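PDB 5UUJ: AlkZ from Streptomyces sahachiroi, which belongs to the AlkZ-like family of DNA glycosylases, a member of the helix-turn-helix clan. Local coordinates for residues Q20-V33 / R55-E67. Residues are numbered along the deposited sequence; the frame is centred on the assembly and turned at random.
Sequences QFLEPRTQPSASDV and RQAAPDRESVNRE
Glu-67 reaches from helix 62-69 to the first turn of helix 30-36, whose N-terminus is closed by a capping box between Ser-29 and Asp-32, and the pair illustrates how a carboxylate can serve a helix start whose own cap is already in place. Its chain runs extended beyond CG (chi2 -177°), which carries the carboxylate up to the amides of the first turn. OE2 takes Ala-30 N at 2.8 Å on the syn side, tilted from the carboxylate plane. OE1 accepts both Ser-31 N, from above that plane, and Ser-31 OG, at 2.6 Å nearly along its C-O axis. Three bonds thus hold the group, and the helix end probably stabilises its negative charge.

At the other end Arg-55 lies alongside Gln-20, the residue before Phe-21, which is the C-prime residue of the Schellman motif that ends helix 9-19. Guanidinium and side-chain amide are nearly coplanar, 13° apart. NH2 meets Gln-20 OE1 in the guanidinium plane at 3.2 Å, while NE donates to the backbone Gln-20 O, tilted from that plane, at 2.8 Å. Leu-22 CD2 sits over the centre of one guanidinium face, and NH1 turns to a salt bridge with Asp-288, while Gln-20 NE2 serves Ala-218 O.

Between these ends two glutamine amides bond to backbone groups. Gln-56 NE2 crosses to Pro-28 O at 3.0 Å, and OE1 stays within its own segment, accepting from Asp-60 N. Gln-27, bent at chi2 (71°), presents the edge of its amide to the backbone of Ala-58: NE2 donates to Ala-58 O from above that carbonyl's plane, and Ala-58 N reaches a lone pair of Gln-27 OE1 at 2.8 Å.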
ATOM      1  N   GLN A  20      -7.172  -8.090  -8.325  1.00 13.33           N
ATOM      2  CA  GLN A  20      -6.779  -7.987  -6.919  1.00 12.92           C
ATOM      3  C   GLN A  20      -7.118  -9.241  -6.107  1.00 13.17           C
ATOM      4  O   GLN A  20      -7.092  -9.210  -4.875  1.00 13.08           O
ATOM      5  CB  GLN A  20      -7.447  -6.771  -6.274  1.00 12.73           C
ATOM      6  CG  GLN A  20      -6.958  -5.437  -6.811  1.00 12.67           C
ATOM      7  CD  GLN A  20      -7.668  -4.260  -6.170  1.00 12.76           C
ATOM      8  OE1 GLN A  20      -8.009  -4.295  -4.986  1.00 12.84           O
ATOM      9  NE2 GLN A  20      -7.905  -3.214  -6.952  1.00 13.00           N
ATOM     10  N   PHE A  21      -7.435 -10.329  -6.806  1.00 13.75           N
ATOM     11  CA  PHE A  21      -7.733 -11.620  -6.186  1.00 14.33           C
ATOM     12  C   PHE A  21      -8.949 -11.579  -5.260  1.00 14.63           C
ATOM     13  O   PHE A  21      -9.038 -12.363  -4.313  1.00 15.66           O
ATOM     14  CB  PHE A  21      -6.520 -12.134  -5.400  1.00 14.21           C
ATOM     15  CG  PHE A  21      -5.263 -12.235  -6.213  1.00 14.22           C
ATOM     16  CD1 PHE A  21      -5.212 -13.044  -7.336  1.00 16.57           C
ATOM     17  CD2 PHE A  21      -4.126 -11.534  -5.847  1.00 13.73           C
ATOM     18  CE1 PHE A  21      -4.052 -13.145  -8.084  1.00 15.36           C
ATOM     19  CE2 PHE A  21      -2.963 -11.632  -6.590  1.00 14.16           C
ATOM     20  CZ  PHE A  21      -2.926 -12.438  -7.710  1.00 14.87           C
ATOM     21  N   LEU A  22      -9.888 -10.679  -5.535  1.00 14.56           N
ATOM     22  CA  LEU A  22     -11.106 -10.580  -4.733  1.00 15.15           C
ATOM     23  C   LEU A  22     -12.239 -11.435  -5.303  1.00 16.24           C
ATOM     24  O   LEU A  22     -12.908 -12.148  -4.557  1.00 17.21           O
ATOM     25  CB  LEU A  22     -11.550  -9.120  -4.619  1.00 14.79           C
ATOM     26  CG  LEU A  22     -10.679  -8.254  -3.699  1.00 16.17           C
ATOM     27  CD1 LEU A  22     -11.068  -6.788  -3.799  1.00 14.10           C
ATOM     28  CD2 LEU A  22     -10.775  -8.718  -2.252  1.00 14.80           C
ATOM     29  N   GLU A  23     -12.453 -11.361  -6.616  1.00 25.24           N
ATOM     30  CA  GLU A  23     -13.468 -12.176  -7.292  1.00 22.83           C
ATOM     31  C   GLU A  23     -13.036 -12.448  -8.733  1.00 25.72           C
ATOM     32  O   GLU A  23     -12.829 -11.504  -9.493  1.00 28.77           O
ATOM     33  CB  GLU A  23     -14.835 -11.478  -7.302  1.00 24.83           C
ATOM     34  CG  GLU A  23     -15.431 -11.170  -5.934  1.00 34.19           C
ATOM     35  CD  GLU A  23     -15.821 -12.416  -5.154  1.00 40.56           C
ATOM     36  OE1 GLU A  23     -16.139 -13.449  -5.786  1.00 37.90           O
ATOM     37  OE2 GLU A  23     -15.809 -12.355  -3.904  1.00 41.01           O
ATOM     38  N   PRO A  24     -12.916 -13.730  -9.129  1.00 20.72           N
ATOM     39  CA  PRO A  24     -13.183 -14.958  -8.371  1.00 23.54           C
ATOM     40  C   PRO A  24     -12.118 -15.236  -7.318  1.00 25.33           C
ATOM     41  O   PRO A  24     -11.148 -14.487  -7.209  1.00 24.30           O
ATOM     42  CB  PRO A  24     -13.183 -16.042  -9.450  1.00 25.90           C
ATOM     43  CG  PRO A  24     -12.274 -15.516 -10.496  1.00 23.59           C
ATOM     44  CD  PRO A  24     -12.484 -14.032 -10.507  1.00 24.66           C
ATOM     45  N   ARG A  25     -12.306 -16.309  -6.560  1.00 27.30           N
ATOM     46  CA  ARG A  25     -11.416 -16.632  -5.453  1.00 27.81           C
ATOM     47  C   ARG A  25     -10.373 -17.677  -5.836  1.00 31.09           C
ATOM     48  O   ARG A  25     -10.700 -18.732  -6.382  1.00 34.55           O
ATOM     49  CB  ARG A  25     -12.232 -17.117  -4.251  1.00 31.58           C
ATOM     50  CG  ARG A  25     -12.802 -15.987  -3.406  1.00 34.20           C
ATOM     51  CD  ARG A  25     -14.309 -16.038  -3.324  1.00 38.27           C
ATOM     52  NE  ARG A  25     -14.848 -14.869  -2.630  1.00 41.16           N
ATOM     53  CZ  ARG A  25     -14.996 -14.772  -1.312  1.00 38.61           C
ATOM     54  NH1 ARG A  25     -14.649 -15.778  -0.515  1.00 37.21           N
ATOM     55  NH2 ARG A  25     -15.496 -13.664  -0.787  1.00 37.56           N
ATOM     56  N   THR A  26      -9.114 -17.361  -5.548  1.00 19.35           N
ATOM     57  CA  THR A  26      -8.009 -18.292  -5.737  1.00 19.89           C
ATOM     58  C   THR A  26      -7.178 -18.339  -4.462  1.00 19.39           C
ATOM     59  O   THR A  26      -7.541 -17.725  -3.460  1.00 18.85           O
ATOM     60  CB  THR A  26      -7.113 -17.888  -6.923  1.00 19.42           C
ATOM     61  OG1 THR A  26      -6.650 -16.544  -6.743  1.00 17.85           O
ATOM     62  CG2 THR A  26      -7.878 -17.977  -8.222  1.00 20.26           C
ATOM     63  N   GLN A  27      -6.061 -19.059  -4.505  1.00 19.79           N
ATOM     64  CA  GLN A  27      -5.204 -19.208  -3.336  1.00 19.55           C
ATOM     65  C   GLN A  27      -3.793 -18.693  -3.606  1.00 18.69           C
ATOM     66  O   GLN A  27      -2.832 -19.460  -3.620  1.00 19.37           O
ATOM     67  CB  GLN A  27      -5.153 -20.671  -2.900  1.00 21.23           C
ATOM     68  CG  GLN A  27      -4.592 -20.871  -1.501  1.00 21.27           C
ATOM     69  CD  GLN A  27      -5.538 -20.391  -0.412  1.00 21.19           C
ATOM     70  OE1 GLN A  27      -6.743 -20.251  -0.632  1.00 21.55           O
ATOM     71  NE2 GLN A  27      -4.993 -20.140   0.776  1.00 20.95           N
ATOM     72  N   PRO A  28      -3.664 -17.379  -3.816  1.00 17.39           N
ATOM     73  CA  PRO A  28      -2.332 -16.801  -3.999  1.00 16.80           C
ATOM     74  C   PRO A  28      -1.535 -16.802  -2.701  1.00 16.63           C
ATOM     75  O   PRO A  28      -2.115 -16.741  -1.617  1.00 16.57           O
ATOM     76  CB  PRO A  28      -2.633 -15.374  -4.458  1.00 15.75           C
ATOM     77  CG  PRO A  28      -3.955 -15.062  -3.850  1.00 15.51           C
ATOM     78  CD  PRO A  28      -4.721 -16.353  -3.850  1.00 16.66           C
ATOM     79  N   SER A  29      -0.215 -16.879  -2.813  1.00 16.78           N
ATOM     80  CA  SER A  29       0.652 -16.724  -1.654  1.00 16.66           C
ATOM     81  C   SER A  29       0.590 -15.278  -1.173  1.00 15.64           C
ATOM     82  O   SER A  29       0.078 -14.405  -1.879  1.00 15.04           O
ATOM     83  CB  SER A  29       2.088 -17.109  -1.999  1.00 17.27           C
ATOM     84  OG  SER A  29       2.663 -16.165  -2.885  1.00 16.90           O
ATOM     85  N   ALA A  30       1.104 -15.022   0.024  1.00 18.27           N
ATOM     86  CA  ALA A  30       1.158 -13.658   0.538  1.00 17.53           C
ATOM     87  C   ALA A  30       2.012 -12.781  -0.376  1.00 14.99           C
ATOM     88  O   ALA A  30       1.706 -11.608  -0.584  1.00 15.51           O
ATOM     89  CB  ALA A  30       1.699 -13.638   1.957  1.00 15.47           C
ATOM     90  N   SER A  31       3.079 -13.360  -0.925  1.00 16.01           N
ATOM     91  CA  SER A  31       3.950 -12.641  -1.854  1.00 17.27           C
ATOM     92  C   SER A  31       3.215 -12.302  -3.145  1.00 20.73           C
ATOM     93  O   SER A  31       3.406 -11.221  -3.701  1.00 16.56           O
ATOM     94  CB  SER A  31       5.202 -13.460  -2.170  1.00 17.54           C
ATOM     95  OG  SER A  31       6.048 -13.543  -1.038  1.00 32.41           O
ATOM     96  N   ASP A  32       2.385 -13.226  -3.624  1.00 17.31           N
ATOM     97  CA  ASP A  32       1.573 -12.981  -4.817  1.00 16.96           C
ATOM     98  C   ASP A  32       0.630 -11.800  -4.613  1.00 14.30           C
ATOM     99  O   ASP A  32       0.485 -10.957  -5.498  1.00 14.21           O
ATOM    100  CB  ASP A  32       0.756 -14.223  -5.194  1.00 17.44           C
ATOM    101  CG  ASP A  32       1.615 -15.357  -5.719  1.00 22.28           C
ATOM    102  OD1 ASP A  32       2.742 -15.092  -6.188  1.00 20.30           O
ATOM    103  OD2 ASP A  32       1.155 -16.517  -5.668  1.00 23.81           O
ATOM    104  N   VAL A  33      -0.007 -11.743  -3.447  1.00 13.89           N
ATOM    105  CA  VAL A  33      -0.939 -10.664  -3.140  1.00 14.89           C
ATOM    106  C   VAL A  33      -0.212  -9.323  -3.009  1.00 15.10           C
ATOM    107  O   VAL A  33      -0.598  -8.335  -3.637  1.00 13.02           O
ATOM    108  CB  VAL A  33      -1.724 -10.952  -1.841  1.00 13.34           C
ATOM    109  CG1 VAL A  33      -2.590  -9.756  -1.447  1.00 13.05           C
ATOM    110  CG2 VAL A  33      -2.586 -12.183  -2.016  1.00 13.74           C
ATOM    111  N   ARG A  55      -8.020 -12.344   0.628  1.00 15.00           N
ATOM    112  CA  ARG A  55      -7.800 -12.551  -0.802  1.00 15.14           C
ATOM    113  C   ARG A  55      -7.383 -13.991  -1.109  1.00 15.21           C
ATOM    114  O   ARG A  55      -6.858 -14.287  -2.187  1.00 15.45           O
ATOM    115  CB  ARG A  55      -6.752 -11.558  -1.309  1.00 15.22           C
ATOM    116  CG  ARG A  55      -7.314 -10.157  -1.466  1.00 15.31           C
ATOM    117  CD  ARG A  55      -6.250  -9.156  -1.839  1.00 15.38           C
ATOM    118  NE  ARG A  55      -6.833  -7.924  -2.358  1.00 15.63           N
ATOM    119  CZ  ARG A  55      -7.336  -6.950  -1.605  1.00 15.66           C
ATOM    120  NH1 ARG A  55      -7.338  -7.057  -0.283  1.00 15.45           N
ATOM    121  NH2 ARG A  55      -7.840  -5.866  -2.175  1.00 16.04           N
ATOM    122  N   GLN A  56      -7.636 -14.880  -0.152  1.00 15.13           N
ATOM    123  CA  GLN A  56      -7.366 -16.304  -0.309  1.00 16.22           C
ATOM    124  C   GLN A  56      -8.649 -17.103  -0.107  1.00 15.22           C
ATOM    125  O   GLN A  56      -9.344 -16.921   0.890  1.00 15.09           O
ATOM    126  CB  GLN A  56      -6.297 -16.757   0.683  1.00 15.38           C
ATOM    127  CG  GLN A  56      -4.937 -16.118   0.444  1.00 16.72           C
ATOM    128  CD  GLN A  56      -3.996 -16.282   1.621  1.00 18.73           C
ATOM    129  OE1 GLN A  56      -4.424 -16.332   2.774  1.00 16.78           O
ATOM    130  NE2 GLN A  56      -2.704 -16.366   1.335  1.00 18.47           N
ATOM    131  N   ALA A  57      -8.954 -17.981  -1.062  1.00 15.40           N
ATOM    132  CA  ALA A  57     -10.169 -18.794  -1.021  1.00 15.46           C
ATOM    133  C   ALA A  57     -10.280 -19.529   0.305  1.00 15.30           C
ATOM    134  O   ALA A  57     -11.362 -19.638   0.878  1.00 15.19           O
ATOM    135  CB  ALA A  57     -10.187 -19.780  -2.176  1.00 15.67           C
ATOM    136  N   ALA A  58      -9.145 -20.033   0.775  1.00 15.48           N
ATOM    137  CA  ALA A  58      -9.028 -20.592   2.114  1.00 15.57           C
ATOM    138  C   ALA A  58      -8.114 -19.678   2.926  1.00 15.59           C
ATOM    139  O   ALA A  58      -6.895 -19.857   2.909  1.00 15.84           O
ATOM    140  CB  ALA A  58      -8.477 -22.010   2.065  1.00 15.96           C
ATOM    141  N   PRO A  59      -8.699 -18.679   3.618  1.00 15.40           N
ATOM    142  CA  PRO A  59      -7.930 -17.669   4.359  1.00 15.44           C
ATOM    143  C   PRO A  59      -6.809 -18.251   5.211  1.00 15.81           C
ATOM    144  O   PRO A  59      -7.028 -19.167   6.003  1.00 16.10           O
ATOM    145  CB  PRO A  59      -8.991 -17.005   5.235  1.00 15.41           C
ATOM    146  CG  PRO A  59     -10.226 -17.094   4.423  1.00 15.27           C
ATOM    147  CD  PRO A  59     -10.148 -18.416   3.701  1.00 17.88           C
ATOM    148  N   ASP A  60      -5.610 -17.707   5.025  1.00 16.77           N
ATOM    149  CA  ASP A  60      -4.411 -18.194   5.694  1.00 22.27           C
ATOM    150  C   ASP A  60      -3.592 -17.007   6.197  1.00 19.48           C
ATOM    151  O   ASP A  60      -2.568 -16.653   5.612  1.00 16.38           O
ATOM    152  CB  ASP A  60      -3.594 -19.060   4.730  1.00 17.53           C
ATOM    153  CG  ASP A  60      -2.410 -19.727   5.395  1.00 22.01           C
ATOM    154  OD1 ASP A  60      -2.351 -19.745   6.642  1.00 26.54           O
ATOM    155  OD2 ASP A  60      -1.542 -20.248   4.663  1.00 23.42           O
ATOM    156  N   ARG A  61      -4.052 -16.394   7.285  1.00 22.93           N
ATOM    157  CA  ARG A  61      -3.490 -15.123   7.732  1.00 26.50           C
ATOM    158  C   ARG A  61      -2.048 -15.267   8.207  1.00 22.82           C
ATOM    159  O   ARG A  61      -1.292 -14.299   8.187  1.00 22.38           O
ATOM    160  CB  ARG A  61      -4.357 -14.502   8.841  1.00 23.49           C
ATOM    161  CG  ARG A  61      -4.286 -15.188  10.203  1.00 25.89           C
ATOM    162  CD  ARG A  61      -5.136 -14.457  11.257  1.00 26.15           C
ATOM    163  NE  ARG A  61      -4.604 -13.136  11.616  1.00 26.53           N
ATOM    164  CZ  ARG A  61      -5.206 -11.966  11.389  1.00 25.33           C
ATOM    165  NH1 ARG A  61      -6.390 -11.898  10.792  1.00 22.94           N
ATOM    166  NH2 ARG A  61      -4.617 -10.841  11.768  1.00 25.60           N
ATOM    167  N   GLU A  62      -1.658 -16.470   8.615  1.00 17.35           N
ATOM    168  CA  GLU A  62      -0.287 -16.694   9.062  1.00 19.52           C
ATOM    169  C   GLU A  62       0.690 -16.741   7.890  1.00 17.89           C
ATOM    170  O   GLU A  62       1.903 -16.718   8.093  1.00 21.17           O
ATOM    171  CB  GLU A  62      -0.181 -17.988   9.880  1.00 21.71           C
ATOM    172  CG  GLU A  62      -0.827 -17.906  11.262  1.00 22.19           C
ATOM    173  CD  GLU A  62      -0.275 -16.767  12.110  1.00 26.15           C
ATOM    174  OE1 GLU A  62       0.959 -16.562  12.121  1.00 26.67           O
ATOM    175  OE2 GLU A  62      -1.080 -16.071  12.766  1.00 31.40           O
ATOM    176  N   SER A  63       0.168 -16.793   6.665  1.00 19.10           N
ATOM    177  CA  SER A  63       1.025 -16.847   5.486  1.00 21.02           C
ATOM    178  C   SER A  63       1.906 -15.598   5.413  1.00 17.34           C
ATOM    179  O   SER A  63       3.036 -15.655   4.932  1.00 17.68           O
ATOM    180  CB  SER A  63       0.194 -16.996   4.205  1.00 17.05           C
ATOM    181  OG  SER A  63      -0.631 -15.868   3.966  1.00 18.70           O
ATOM    182  N   VAL A  64       1.394 -14.480   5.914  1.00 18.56           N
ATOM    183  CA  VAL A  64       2.154 -13.234   5.905  1.00 22.90           C
ATOM    184  C   VAL A  64       3.352 -13.344   6.845  1.00 23.76           C
ATOM    185  O   VAL A  64       4.488 -13.095   6.440  1.00 17.60           O
ATOM    186  CB  VAL A  64       1.282 -12.030   6.317  1.00 20.46           C
ATOM    187  CG1 VAL A  64       2.065 -10.730   6.179  1.00 21.87           C
ATOM    188  CG2 VAL A  64       0.022 -11.972   5.467  1.00 21.11           C
ATOM    189  N   ASN A  65       3.097 -13.722   8.095  1.00 21.16           N
ATOM    190  CA  ASN A  65       4.168 -13.912   9.070  1.00 21.31           C
ATOM    191  C   ASN A  65       5.210 -14.928   8.609  1.00 19.14           C
ATOM    192  O   ASN A  65       6.404 -14.736   8.833  1.00 19.64           O
ATOM    193  CB  ASN A  65       3.595 -14.351  10.423  1.00 19.34           C
ATOM    194  CG  ASN A  65       2.931 -13.211  11.180  1.00 24.58           C
ATOM    195  OD1 ASN A  65       3.266 -12.040  10.995  1.00 22.63           O
ATOM    196  ND2 ASN A  65       1.985 -13.554  12.046  1.00 24.22           N
ATOM    197  N   ARG A  66       4.767 -16.006   7.965  1.00 19.19           N
ATOM    198  CA  ARG A  66       5.697 -17.040   7.502  1.00 21.28           C
ATOM    199  C   ARG A  66       6.595 -16.509   6.388  1.00 19.98           C
ATOM    200  O   ARG A  66       7.797 -16.779   6.362  1.00 20.60           O
ATOM    201  CB  ARG A  66       4.948 -18.285   7.010  1.00 20.03           C
ATOM    202  CG  ARG A  66       4.234 -19.074   8.102  1.00 24.26           C
ATOM    203  CD  ARG A  66       3.822 -20.462   7.614  1.00 20.70           C
ATOM    204  NE  ARG A  66       3.144 -20.425   6.317  1.00 23.44           N
ATOM    205  CZ  ARG A  66       1.825 -20.356   6.150  1.00 21.93           C
ATOM    206  NH1 ARG A  66       1.009 -20.313   7.195  1.00 26.07           N
ATOM    207  NH2 ARG A  66       1.315 -20.326   4.928  1.00 19.42           N
ATOM    208  N   GLU A  67       6.010 -15.746   5.474  1.00 19.05           N
ATOM    209  CA  GLU A  67       6.753 -15.245   4.325  1.00 25.56           C
ATOM    210  C   GLU A  67       7.613 -14.034   4.697  1.00 22.62           C
ATOM    211  O   GLU A  67       8.588 -13.727   4.014  1.00 21.75           O
ATOM    212  CB  GLU A  67       5.783 -14.923   3.181  1.00 21.43           C
ATOM    213  CG  GLU A  67       5.205 -16.199   2.556  1.00 23.03           C
ATOM    214  CD  GLU A  67       4.291 -15.955   1.371  1.00 28.02           C
ATOM    215  OE1 GLU A  67       4.728 -15.310   0.394  1.00 29.02           O
ATOM    216  OE2 GLU A  67       3.134 -16.430   1.414  1.00 29.01           O
TER
HETATM  217  O   HOH W   1      -8.839 -15.106  -3.943  1.00 16.73           O
HETATM  218  O   HOH W   2     -13.718 -18.605  -0.368  1.00 24.75           O